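Local coordinates for protein possible adhesin (Caldicellulosiruptor kronotskyensis, PDB 4WA0) that probably mediates attachment of this extremely thermophilic bacterium to cellulose, the chain being the beta-helical C-terminal domain of a tapirin, at residues S6-A11 and Q346-N351; I58-D63 and R67-V72; A250-T255 and A278-P283. One frame throughout, in Å; residues are numbered along the deposited sequence.

Contact 1: residues S6-A11 and Q346-N351; sequences SPLDYA and QDIESN
Leu-8 meets the helix of residues 346-351 through two neighbouring side chains, Ile-348 and Glu-349, and the small interface of 134 Å² is a van der Waals one without a hydrogen bond across it. Ahead of them, Asp-347 turns to other partners, its OD2 being hydrogen-bonded to the hydroxyls of Tyr-262 and Thr-249. Ile-348 supplies the apolar half. Its CG2 lies 3.8 Å from CD2 of Leu-8, and its CD1 is 4.0 Å from the same CD2 of Leu-8, so one leucine methyl touches both branches of the isoleucine; the two side chains lie alongside, running in opposite senses. At Glu-349 the side chain crosses that of Leu-8 at about a right angle. With CG anti to the carbonyl carbon (chi1 -74°) and the chain extended beyond, OE2 of Glu-349 is carried to 3.5 Å from CD1 of Leu-8. CD2 of the leucine thus packs on the isoleucine and CD1 on the carboxylate oxygen. Further on, ND2 of Asn-351 is bonded to the hydroxyl of Tyr-262. On the opposing side, the backbone N of Leu-8 donates to OG of Ser-6 at 3.1 Å, which defines an ST turn, while its carbonyl is met by the hydroxyl of Tyr-337. The arrangement is the packing of a C-terminal helix, 342-352, against the short 3-10 turn that leads into the first strand of a beta-helix.

Contact 2: residues I58-D63 and R67-V72; sequences INQDSD and RDNNIV
This contact belongs to one corner of the beta-helix, where the chain leaves strand 56-58 of one parallel sheet, makes an excursion and returns as strand 69-73 of another. The two limbs of this loop run nearly antiparallel, yet no direct backbone hydrogen bond joins them. Instead, the side chain of Asn-69 reaches across. Its ND2 donates to the carbonyl O of Asn-59 at 2.9 Å, with an N-H...O angle of 155°. The acceptor lies close to the amide plane of Asn-69, whereas the donor is tilted 34° from the carbonyl plane of Asn-59, and so approaches that oxygen obliquely. Asn-69 is buried, and this bond is one of those that satisfy its amide. Aliphatic carbons lie alongside the same nitrogen: CG2 of Ile-58, the branch set anti to the backbone N, is 3.6 Å from ND2 of Asn-69, and CG of Gln-60 comes up to ND2 of Asn-69 at 4.0 Å, the amide planes of these two residues being 33° apart. Gln-60 holds its own amide through Ile-88 N and Thr-93 OG1. Deeper in, the CD1 methyls of Ile-58 and Ile-71 meet end-on, 4.1 Å apart. Toward the outer end of the loop the limbs draw on water and charge. Asp-61 OD2 forms a salt bridge with Lys-22 and a hydrogen bond with Tyr-330, and Arg-67 bonds to Gly-42 O and Thr-25. OD1 of Asp-61 accepts from the backbone N of Asp-63 at 2.9 Å, closing an Asx turn. Finally, one water links the limbs, accepting from the backbone N of Asp-61 and donating to the carbonyl O of Arg-67 at 2.7 Å.

Contact 3: residues A250-T255 and A278-P283; sequences ADTSQT and ARLGSP
The flat guanidinium of Arg-279 is carried past Ala-250 on an aliphatic stem, and partners beyond the two segments meet its nitrogens: NH1 makes a salt bridge with Asp-239 OD2, and NE is hydrogen-bonded to Ser-248 OG. The other flat group, the carboxylate of Asp-251, is engaged within its own turn. Its OD1 accepts from the backbone N of Ser-253 at 3.0 Å, on the anti side and 33° out of the carboxylate plane, forming an Asx turn; OD2 of the same aspartate is bonded to Ser-341. What joins the two segments is aliphatic. CB of Ala-250 sits 3.7 Å from CG of Arg-279, the base of the stem, which chi1 of 175° sets anti to the backbone N before the chain bends at chi2 and chi3. CB of Ala-250 also lies 3.9 Å from CD2 of Leu-280, and that leucine CD2 approaches CG2 of Thr-252 at 4.0 Å where the threonine and leucine pass side by side. Leu-280 CD2 therefore touches the strand at Ala-250 and the loop just beyond it at Thr-252, and helix 269-280 ends directly after this leucine. The contact packs the C-terminal end of helix 269-280 on edge strand 247-251, with Arg-279 forming a second shell to the magnesium site through Asp-239.

Overall arrangement
Contact 1 is buried and contact 2 partly so, whereas contact 3 lies at the surface, its centre about 32 Å from that of the chain. Contacts 1 and 3 sit on the same side of that centre, each involving a helix and a strand or turn tied to the same sheet, and their nearest atoms are about 7 Å apart. Contact 2, on the opposite side from contact 1, holds two limbs of a single loop between two different sheets. Its chemistry is accordingly mixed, with a hydrogen bond from the Asn-69 side-chain amide and a bridging water beside apolar packing. Neither of the other two has a hydrogen bond across it; both join by van der Waals contact, in contact 1 partly against a carboxylate oxygen, and contact 3 alone borders the magnesium site.

Contact 1: residues S6-A11 and Q346-N351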
loop_
_atom_site.group_PDB
_atom_site.type_symbol
_atom_site.label_atom_id
_atom_site.label_comp_id
_atom_site.label_asym_id
_atom_site.label_seq_id
_atom_site.Cartn_x
_atom_site.Cartn_y
_atom_site.Cartn_z
ATOM N N SER A 6 12.004 6.728 8.119
ATOM C CA SER A 6 11.333 7.377 9.232
ATOM C C SER A 6 9.830 7.344 9.063
ATOM O O SER A 6 9.348 7.648 7.974
ATOM C CB SER A 6 11.751 8.852 9.259
ATOM O OG SER A 6 10.984 9.556 10.236
ATOM N N PRO A 7 9.095 7.082 10.154
ATOM C CA PRO A 7 7.650 7.167 10.092
ATOM C C PRO A 7 7.141 8.543 9.634
ATOM O O PRO A 7 5.976 8.695 9.172
ATOM C CB PRO A 7 7.213 6.856 11.517
ATOM C CG PRO A 7 8.324 6.076 12.144
ATOM C CD PRO A 7 9.582 6.555 11.456
ATOM N N LEU A 8 7.952 9.622 9.765
ATOM C CA LEU A 8 7.482 10.925 9.300
ATOM C C LEU A 8 7.355 11.080 7.762
ATOM O O LEU A 8 6.711 12.024 7.289
ATOM C CB LEU A 8 8.336 12.068 9.802
ATOM C CG LEU A 8 8.714 12.113 11.268
ATOM C CD1 LEU A 8 9.538 13.373 11.440
ATOM C CD2 LEU A 8 7.531 12.096 12.215
ATOM N N ASP A 9 7.917 10.160 7.000
ATOM C CA ASP A 9 7.868 10.168 5.500
ATOM C C ASP A 9 6.647 9.532 4.955
ATOM O O ASP A 9 6.467 9.363 3.678
ATOM C CB ASP A 9 9.105 9.425 5.001
ATOM C CG ASP A 9 10.419 10.135 5.406
ATOM O OD1 ASP A 9 10.325 11.359 5.655
ATOM O OD2 ASP A 9 11.484 9.453 5.592
ATOM N N TYR A 10 5.832 9.040 5.910
ATOM C CA TYR A 10 4.724 8.233 5.517
ATOM C C TYR A 10 3.435 9.017 5.589
ATOM O O TYR A 10 3.199 9.715 6.574
ATOM C CB TYR A 10 4.629 6.954 6.392
ATOM C CG TYR A 10 5.673 5.956 5.934
ATOM C CD1 TYR A 10 6.957 6.045 6.409
ATOM C CD2 TYR A 10 5.395 4.982 4.994
ATOM C CE1 TYR A 10 7.934 5.183 5.981
ATOM C CE2 TYR A 10 6.373 4.091 4.567
ATOM C CZ TYR A 10 7.651 4.228 5.070
ATOM O OH TYR A 10 8.704 3.424 4.672
ATOM N N ALA A 11 2.617 8.879 4.567
ATOM C CA ALA A 11 1.259 9.399 4.612
ATOM C C ALA A 11 0.481 8.655 5.712
ATOM O O ALA A 11 -0.309 9.249 6.514
ATOM C CB ALA A 11 0.586 9.221 3.318
ATOM N N GLN A 346 10.463 17.495 15.366
ATOM C CA GLN A 346 11.218 17.349 16.586
ATOM C C GLN A 346 10.279 16.933 17.759
ATOM O O GLN A 346 10.614 16.095 18.607
ATOM C CB GLN A 346 11.915 18.656 16.911
ATOM C CG GLN A 346 12.749 18.622 18.162
ATOM C CD GLN A 346 13.842 17.562 18.023
ATOM O OE1 GLN A 346 14.740 17.688 17.179
ATOM N NE2 GLN A 346 13.712 16.448 18.788
ATOM N N ASP A 347 9.097 17.524 17.807
ATOM C CA ASP A 347 8.123 17.263 18.901
ATOM C C ASP A 347 7.712 15.801 18.877
ATOM O O ASP A 347 7.599 15.146 19.920
ATOM C CB ASP A 347 6.870 18.107 18.722
ATOM C CG ASP A 347 5.922 18.012 19.918
ATOM O OD1 ASP A 347 6.284 18.550 20.968
ATOM O OD2 ASP A 347 4.810 17.520 19.776
ATOM N N ILE A 348 7.460 15.314 17.691
ATOM C CA ILE A 348 7.018 13.925 17.495
ATOM C C ILE A 348 8.161 13.005 17.846
ATOM O O ILE A 348 7.972 12.069 18.627
ATOM C CB ILE A 348 6.606 13.674 16.042
ATOM C CG1 ILE A 348 5.318 14.440 15.665
ATOM C CG2 ILE A 348 6.420 12.168 15.804
ATOM C CD1 ILE A 348 5.045 14.532 14.188
ATOM N N GLU A 349 9.364 13.280 17.294
ATOM C CA GLU A 349 10.579 12.517 17.676
ATOM C C GLU A 349 10.782 12.433 19.149
ATOM O O GLU A 349 11.126 11.367 19.668
ATOM C CB GLU A 349 11.849 13.077 16.955
ATOM C CG GLU A 349 11.836 12.675 15.476
ATOM C CD GLU A 349 12.591 13.578 14.495
ATOM O OE1 GLU A 349 13.250 14.557 14.880
ATOM O OE2 GLU A 349 12.485 13.295 13.260
ATOM N N SER A 350 10.544 13.525 19.865
ATOM C CA SER A 350 10.802 13.573 21.288
ATOM C C SER A 350 9.799 12.733 22.046
ATOM O O SER A 350 10.155 12.015 22.989
ATOM C CB SER A 350 10.762 14.997 21.821
ATOM O OG SER A 350 11.846 15.732 21.251
ATOM N N ASN A 351 8.545 12.841 21.651
ATOM C CA ASN A 351 7.467 12.148 22.361
ATOM C C ASN A 351 7.400 10.650 22.068
ATOM O O ASN A 351 6.790 9.906 22.824
ATOM C CB ASN A 351 6.123 12.757 21.988
ATOM C CG ASN A 351 5.874 14.067 22.685
ATOM O OD1 ASN A 351 6.119 14.213 23.850
ATOM N ND2 ASN A 351 5.373 15.049 21.947
#

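Contact 2: residues I58-D63 and R67-V72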
loop_
_atom_site.group_PDB
_atom_site.type_symbol
_atom_site.label_atom_id
_atom_site.label_comp_id
_atom_site.label_asym_id
_atom_site.label_seq_id
_atom_site.Cartn_x
_atom_site.Cartn_y
_atom_site.Cartn_z
ATOM N N ILE A 58 -6.392 -6.912 -0.768
ATOM C CA ILE A 58 -7.048 -5.792 -1.455
ATOM C C ILE A 58 -8.445 -6.241 -1.777
ATOM O O ILE A 58 -8.633 -7.128 -2.532
ATOM C CB ILE A 58 -6.325 -5.265 -2.702
ATOM C CG1 ILE A 58 -4.864 -4.981 -2.376
ATOM C CG2 ILE A 58 -7.127 -4.067 -3.273
ATOM C CD1 ILE A 58 -4.012 -4.620 -3.598
ATOM N N ASN A 59 -9.412 -5.624 -1.136
ATOM C CA ASN A 59 -10.802 -5.970 -1.318
ATOM C C ASN A 59 -11.509 -5.119 -2.354
ATOM O O ASN A 59 -11.073 -4.043 -2.686
ATOM C CB ASN A 59 -11.481 -5.939 0.046
ATOM C CG ASN A 59 -11.037 -7.207 0.885
ATOM O OD1 ASN A 59 -11.025 -8.331 0.365
ATOM N ND2 ASN A 59 -10.727 -7.016 2.063
ATOM N N GLN A 60 -12.607 -5.665 -2.841
ATOM C CA GLN A 60 -13.523 -4.993 -3.774
ATOM C C GLN A 60 -14.889 -4.893 -3.116
ATOM O O GLN A 60 -15.211 -5.717 -2.241
ATOM C CB GLN A 60 -13.655 -5.797 -5.085
ATOM C CG GLN A 60 -12.381 -5.703 -5.913
ATOM C CD GLN A 60 -12.466 -6.311 -7.290
ATOM O OE1 GLN A 60 -13.335 -7.133 -7.610
ATOM N NE2 GLN A 60 -11.506 -5.963 -8.113
ATOM N N ASP A 61 -15.685 -3.933 -3.535
ATOM C CA ASP A 61 -16.987 -3.651 -2.873
ATOM C C ASP A 61 -17.881 -3.040 -3.991
ATOM O O ASP A 61 -17.554 -1.985 -4.571
ATOM C CB ASP A 61 -16.846 -2.668 -1.724
ATOM C CG ASP A 61 -18.163 -2.416 -0.963
ATOM O OD1 ASP A 61 -19.200 -2.589 -1.552
ATOM O OD2 ASP A 61 -18.087 -2.004 0.229
ATOM N N SER A 62 -18.942 -3.766 -4.331
ATOM C CA SER A 62 -19.844 -3.406 -5.410
ATOM C C SER A 62 -20.912 -2.363 -5.065
ATOM O O SER A 62 -21.636 -1.893 -5.969
ATOM C CB SER A 62 -20.529 -4.642 -5.950
ATOM O OG SER A 62 -21.278 -5.222 -4.951
ATOM N N ASP A 63 -20.999 -1.991 -3.799
ATOM C CA ASP A 63 -21.926 -0.894 -3.384
ATOM C C ASP A 63 -21.724 0.293 -4.316
ATOM O O ASP A 63 -20.603 0.692 -4.677
ATOM C CB ASP A 63 -21.754 -0.528 -1.927
ATOM C CG ASP A 63 -22.905 0.350 -1.388
ATOM O OD1 ASP A 63 -22.990 1.539 -1.761
ATOM O OD2 ASP A 63 -23.683 -0.210 -0.592
ATOM N N ARG A 67 -16.329 2.171 -5.343
ATOM C CA ARG A 67 -15.635 2.470 -6.613
ATOM C C ARG A 67 -14.513 1.463 -6.773
ATOM O O ARG A 67 -14.329 0.562 -5.960
ATOM C CB ARG A 67 -15.100 3.886 -6.662
ATOM C CG ARG A 67 -13.979 4.154 -5.672
ATOM C CD ARG A 67 -13.731 5.662 -5.440
ATOM N NE ARG A 67 -12.676 5.790 -4.477
ATOM C CZ ARG A 67 -12.178 6.910 -4.025
ATOM N NH1 ARG A 67 -12.685 8.060 -4.453
ATOM N NH2 ARG A 67 -11.185 6.901 -3.175
ATOM N N ASP A 68 -13.783 1.589 -7.863
ATOM C CA ASP A 68 -12.710 0.628 -8.191
ATOM C C ASP A 68 -11.492 1.033 -7.347
ATOM O O ASP A 68 -11.434 2.142 -6.857
ATOM C CB ASP A 68 -12.324 0.702 -9.665
ATOM C CG ASP A 68 -13.413 0.147 -10.623
ATOM O OD1 ASP A 68 -14.136 -0.784 -10.262
ATOM O OD2 ASP A 68 -13.486 0.658 -11.770
ATOM N N ASN A 69 -10.534 0.121 -7.242
ATOM C CA ASN A 69 -9.240 0.424 -6.641
ATOM C C ASN A 69 -8.353 0.848 -7.762
ATOM O O ASN A 69 -8.276 0.161 -8.818
ATOM C CB ASN A 69 -8.696 -0.820 -5.986
ATOM C CG ASN A 69 -9.584 -1.333 -4.884
ATOM O OD1 ASN A 69 -9.958 -0.615 -3.950
ATOM N ND2 ASN A 69 -9.985 -2.621 -5.007
ATOM N N ASN A 70 -7.615 1.899 -7.512
ATOM C CA ASN A 70 -6.645 2.401 -8.487
ATOM C C ASN A 70 -5.376 2.822 -7.731
ATOM O O ASN A 70 -5.275 3.911 -7.169
ATOM C CB ASN A 70 -7.286 3.565 -9.186
ATOM C CG ASN A 70 -6.497 4.047 -10.371
ATOM O OD1 ASN A 70 -5.671 3.325 -10.878
ATOM N ND2 ASN A 70 -6.895 5.215 -10.918
ATOM N N ILE A 71 -4.400 1.916 -7.723
ATOM C CA ILE A 71 -3.266 1.993 -6.813
ATOM C C ILE A 71 -2.062 2.215 -7.688
ATOM O O ILE A 71 -1.719 1.337 -8.475
ATOM C CB ILE A 71 -3.183 0.739 -5.934
ATOM C CG1 ILE A 71 -4.390 0.710 -4.964
ATOM C CG2 ILE A 71 -1.857 0.674 -5.232
ATOM C CD1 ILE A 71 -4.578 -0.585 -4.293
ATOM N N VAL A 72 -1.412 3.364 -7.539
ATOM C CA VAL A 72 -0.223 3.654 -8.297
ATOM C C VAL A 72 0.888 3.929 -7.310
ATOM O O VAL A 72 0.714 4.727 -6.384
ATOM C CB VAL A 72 -0.422 4.897 -9.217
ATOM C CG1 VAL A 72 0.865 5.309 -9.857
ATOM C CG2 VAL A 72 -1.573 4.680 -10.218
HETATM O O HOH W 1 -13.734 -1.883 -5.061
#

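Contact 3: residues A250-T255 and A278-P283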
loop_
_atom_site.group_PDB
_atom_site.type_symbol
_atom_site.label_atom_id
_atom_site.label_comp_id
_atom_site.label_asym_id
_atom_site.label_seq_id
_atom_site.Cartn_x
_atom_site.Cartn_y
_atom_site.Cartn_z
ATOM N N ALA A 250 1.366 22.912 18.213
ATOM C CA ALA A 250 1.182 23.659 16.965
ATOM C C ALA A 250 2.444 24.413 16.553
ATOM O O ALA A 250 3.304 24.728 17.393
ATOM C CB ALA A 250 0.042 24.568 17.074
ATOM N N ASP A 251 2.569 24.529 15.253
ATOM C CA ASP A 251 3.542 25.422 14.618
ATOM C C ASP A 251 2.823 26.490 13.821
ATOM O O ASP A 251 2.331 26.223 12.701
ATOM C CB ASP A 251 4.520 24.610 13.792
ATOM C CG ASP A 251 5.615 25.472 13.106
ATOM O OD1 ASP A 251 5.706 26.728 13.306
ATOM O OD2 ASP A 251 6.376 24.833 12.301
ATOM N N THR A 252 2.788 27.704 14.385
ATOM C CA THR A 252 2.080 28.802 13.770
ATOM C C THR A 252 3.058 29.741 13.042
ATOM O O THR A 252 2.663 30.790 12.573
ATOM C CB THR A 252 1.235 29.598 14.820
ATOM O OG1 THR A 252 2.091 30.010 15.881
ATOM C CG2 THR A 252 0.157 28.695 15.349
ATOM N N SER A 253 4.310 29.314 12.901
ATOM C CA SER A 253 5.296 30.091 12.140
ATOM C C SER A 253 5.129 30.024 10.643
ATOM O O SER A 253 5.817 30.780 9.927
ATOM C CB SER A 253 6.690 29.682 12.474
ATOM O OG SER A 253 7.078 28.420 11.990
ATOM N N GLN A 254 4.286 29.111 10.160
ATOM C CA GLN A 254 3.817 29.111 8.814
ATOM C C GLN A 254 2.306 29.272 8.774
ATOM O O GLN A 254 1.600 29.043 9.764
ATOM C CB GLN A 254 4.293 27.870 8.018
ATOM C CG GLN A 254 4.250 26.564 8.718
ATOM C CD GLN A 254 4.748 25.388 7.847
ATOM O OE1 GLN A 254 3.981 24.853 7.162
ATOM N NE2 GLN A 254 6.007 25.072 7.858
ATOM N N THR A 255 1.846 29.649 7.600
ATOM C CA THR A 255 0.440 29.757 7.261
ATOM C C THR A 255 0.235 28.985 5.959
ATOM O O THR A 255 0.891 29.285 4.947
ATOM C CB THR A 255 0.070 31.228 7.085
ATOM O OG1 THR A 255 0.490 31.911 8.260
ATOM C CG2 THR A 255 -1.446 31.407 6.924
ATOM N N ALA A 278 -8.964 24.812 20.443
ATOM C CA ALA A 278 -8.376 25.293 21.671
ATOM C C ALA A 278 -6.911 25.624 21.478
ATOM O O ALA A 278 -6.453 26.663 21.968
ATOM C CB ALA A 278 -8.562 24.281 22.816
ATOM N N ARG A 279 -6.138 24.791 20.762
ATOM C CA ARG A 279 -4.690 25.030 20.644
ATOM C C ARG A 279 -4.414 26.262 19.782
ATOM O O ARG A 279 -3.484 27.024 20.073
ATOM C CB ARG A 279 -3.980 23.834 19.988
ATOM C CG ARG A 279 -2.502 24.032 19.715
ATOM C CD ARG A 279 -1.678 24.313 20.937
ATOM N NE ARG A 279 -1.755 23.217 21.897
ATOM C CZ ARG A 279 -1.612 23.339 23.206
ATOM N NH1 ARG A 279 -1.711 22.277 24.007
ATOM N NH2 ARG A 279 -1.464 24.543 23.737
ATOM N N LEU A 280 -5.186 26.441 18.730
ATOM C CA LEU A 280 -4.951 27.518 17.752
ATOM C C LEU A 280 -5.630 28.799 18.158
ATOM O O LEU A 280 -5.291 29.844 17.625
ATOM C CB LEU A 280 -5.403 27.148 16.337
ATOM C CG LEU A 280 -4.570 26.026 15.712
ATOM C CD1 LEU A 280 -5.143 25.760 14.328
ATOM C CD2 LEU A 280 -3.091 26.405 15.690
ATOM N N GLY A 281 -6.567 28.697 19.103
ATOM C CA GLY A 281 -7.328 29.833 19.620
ATOM C C GLY A 281 -8.331 30.357 18.641
ATOM O O GLY A 281 -8.573 31.584 18.552
ATOM N N SER A 282 -8.951 29.451 17.908
ATOM C CA SER A 282 -9.929 29.851 16.926
ATOM C C SER A 282 -10.858 28.711 16.523
ATOM O O SER A 282 -10.417 27.595 16.476
ATOM C CB SER A 282 -9.218 30.353 15.678
ATOM O OG SER A 282 -9.942 31.456 15.171
ATOM N N PRO A 283 -12.128 29.013 16.188
ATOM C CA PRO A 283 -13.103 28.079 15.579
ATOM C C PRO A 283 -12.602 27.304 14.353
ATOM O O PRO A 283 -12.005 27.892 13.451
ATOM C CB PRO A 283 -14.247 29.006 15.117
ATOM C CG PRO A 283 -14.154 30.227 15.979
ATOM C CD PRO A 283 -12.740 30.319 16.520
#